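Local coordinates for protein ABC transporter (Caldanaerobius, PDB 4G68) that probably binds xylan-derived oligosaccharides outside the cell as the solute-binding component of an ABC transporter, at residues L117-Y122 with E334-A339. Residues are numbered along the deposited sequence; the frame is centred on the assembly and turned at random.
Sequences LQLDSY and EAVRAA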
loop_
_atom_site.group_PDB
_atom_site.type_symbol
_atom_site.label_atom_id
_atom_site.label_comp_id
_atom_site.label_asym_id
_atom_site.label_seq_id
_atom_site.Cartn_x
_atom_site.Cartn_y
_atom_site.Cartn_z
ATOM N N LEU C 117 -2.022 -3.310 -23.159
ATOM C CA LEU C 117 -3.214 -3.028 -24.001
ATOM C C LEU C 117 -3.947 -1.782 -23.542
ATOM O O LEU C 117 -4.329 -1.713 -22.366
ATOM C CB LEU C 117 -4.210 -4.223 -24.005
ATOM C CG LEU C 117 -5.395 -4.019 -24.979
ATOM C CD1 LEU C 117 -4.884 -3.840 -26.415
ATOM C CD2 LEU C 117 -6.443 -5.133 -24.951
ATOM N N GLN C 118 -4.101 -0.809 -24.447
ATOM C CA GLN C 118 -4.931 0.389 -24.209
ATOM C C GLN C 118 -6.414 0.017 -24.119
ATOM O O GLN C 118 -6.949 -0.752 -24.952
ATOM C CB GLN C 118 -4.737 1.394 -25.333
ATOM C CG GLN C 118 -5.324 2.770 -25.061
ATOM C CD GLN C 118 -5.490 3.575 -26.334
ATOM O OE1 GLN C 118 -4.710 3.400 -27.297
ATOM N NE2 GLN C 118 -6.509 4.456 -26.367
ATOM N N LEU C 119 -7.093 0.554 -23.123
ATOM C CA LEU C 119 -8.430 0.082 -22.819
ATOM C C LEU C 119 -9.559 1.071 -23.125
ATOM O O LEU C 119 -10.730 0.695 -22.921
ATOM C CB LEU C 119 -8.515 -0.369 -21.348
ATOM C CG LEU C 119 -7.571 -1.464 -20.833
ATOM C CD1 LEU C 119 -7.864 -1.826 -19.366
ATOM C CD2 LEU C 119 -7.615 -2.716 -21.710
ATOM N N ASP C 120 -9.264 2.266 -23.670
ATOM C CA ASP C 120 -10.332 3.281 -23.827
ATOM C C ASP C 120 -11.465 2.800 -24.714
ATOM O O ASP C 120 -12.634 3.204 -24.524
ATOM C CB ASP C 120 -9.797 4.595 -24.367
ATOM C CG ASP C 120 -8.787 5.186 -23.450
ATOM O OD1 ASP C 120 -9.152 6.076 -22.615
ATOM O OD2 ASP C 120 -7.655 4.654 -23.512
ATOM N N SER C 121 -11.134 1.938 -25.683
ATOM C CA SER C 121 -12.165 1.397 -26.592
ATOM C C SER C 121 -13.117 0.437 -25.869
ATOM O O SER C 121 -14.215 0.165 -26.389
ATOM C CB SER C 121 -11.568 0.699 -27.829
ATOM O OG SER C 121 -10.832 -0.461 -27.457
ATOM N N TYR C 122 -12.681 -0.102 -24.732
ATOM C CA TYR C 122 -13.529 -1.010 -23.938
ATOM C C TYR C 122 -14.190 -0.332 -22.734
ATOM O O TYR C 122 -14.794 -1.009 -21.906
ATOM C CB TYR C 122 -12.802 -2.228 -23.437
ATOM C CG TYR C 122 -12.077 -3.087 -24.445
ATOM C CD1 TYR C 122 -12.705 -4.249 -25.004
ATOM C CD2 TYR C 122 -10.750 -2.810 -24.780
ATOM C CE1 TYR C 122 -12.032 -5.056 -25.888
ATOM C CE2 TYR C 122 -10.048 -3.617 -25.673
ATOM C CZ TYR C 122 -10.692 -4.716 -26.229
ATOM O OH TYR C 122 -9.980 -5.494 -27.076
ATOM N N GLU C 334 -11.567 -11.033 -24.705
ATOM C CA GLU C 334 -11.937 -11.924 -23.580
ATOM C C GLU C 334 -11.193 -11.542 -22.286
ATOM O O GLU C 334 -11.798 -11.530 -21.189
ATOM C CB GLU C 334 -11.653 -13.382 -23.963
ATOM C CG GLU C 334 -12.455 -13.810 -25.211
ATOM C CD GLU C 334 -11.796 -13.526 -26.605
ATOM O OE1 GLU C 334 -10.756 -12.849 -26.767
ATOM O OE2 GLU C 334 -12.369 -14.019 -27.607
ATOM N N ALA C 335 -9.896 -11.241 -22.433
ATOM C CA ALA C 335 -9.049 -10.762 -21.321
ATOM C C ALA C 335 -9.528 -9.460 -20.637
ATOM O O ALA C 335 -9.465 -9.340 -19.382
ATOM C CB ALA C 335 -7.599 -10.624 -21.771
ATOM N N VAL C 336 -10.010 -8.496 -21.431
ATOM C CA VAL C 336 -10.602 -7.255 -20.872
ATOM C C VAL C 336 -11.921 -7.588 -20.157
ATOM O O VAL C 336 -12.183 -7.012 -19.102
ATOM C CB VAL C 336 -10.827 -6.156 -21.961
ATOM C CG1 VAL C 336 -11.520 -4.906 -21.367
ATOM C CG2 VAL C 336 -9.511 -5.733 -22.575
ATOM N N ARG C 337 -12.726 -8.534 -20.699
ATOM C CA ARG C 337 -14.016 -8.843 -20.092
ATOM C C ARG C 337 -13.822 -9.457 -18.724
ATOM O O ARG C 337 -14.454 -9.016 -17.717
ATOM C CB ARG C 337 -14.910 -9.742 -20.955
ATOM C CG ARG C 337 -16.325 -9.897 -20.395
ATOM C CD ARG C 337 -17.279 -10.534 -21.413
ATOM N NE ARG C 337 -16.805 -11.861 -21.798
ATOM C CZ ARG C 337 -17.211 -12.999 -21.240
ATOM N NH1 ARG C 337 -18.121 -12.967 -20.273
ATOM N NH2 ARG C 337 -16.715 -14.146 -21.668
ATOM N N ALA C 338 -12.939 -10.455 -18.687
ATOM C CA ALA C 338 -12.521 -11.033 -17.440
ATOM C C ALA C 338 -11.924 -10.055 -16.481
ATOM O O ALA C 338 -12.241 -10.121 -15.313
ATOM C CB ALA C 338 -11.534 -12.169 -17.690
ATOM N N ALA C 339 -10.983 -9.218 -16.944
ATOM C CA ALA C 339 -10.334 -8.234 -16.063
ATOM C C ALA C 339 -11.430 -7.368 -15.411
ATOM O O ALA C 339 -11.449 -7.237 -14.161
ATOM C CB ALA C 339 -9.326 -7.359 -16.808
#
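V336 lays its CG2 methyl over one face of the Y122 ring, a CH-pi contact that joins a loop to helix 332-353 in a periplasmic-binding-protein fold. The evidence is geometric: V336 CG2 lies 3.8 Å from the Y122 ring centroid and only 11° off the normal. V336 CG1, set anti to the backbone N (chi1 177°), reaches instead the root of the tyrosine, 3.6 Å from Y122 CG.

The remaining cross-contacts are apolar and converge on V336 CG2. L119 CD2 comes within 3.7 Å of V336 CG2, the two side chains running past each other in opposite senses, whereas L117 CD2 meets V336 CG2 at 3.9 Å with its side chain roughly perpendicular. V325 of strand 317-325 touches both L117 and V336, placing the cluster beside the central sheet.

Two further residues of the same helix add polar links: Y122 OH is hydrogen-bonded to D333 OD1, and Y122 O accepts from K340 NZ. With an alanine in place of Y122, V336 CG2 would probably lose the ring face it rests on and D333 its hydroxyl partner. Within the loop, the backbone bond Y122 N to L119 O measures 2.8 Å, and that carbonyl oxygen also lies at the ring's edge, in its plane.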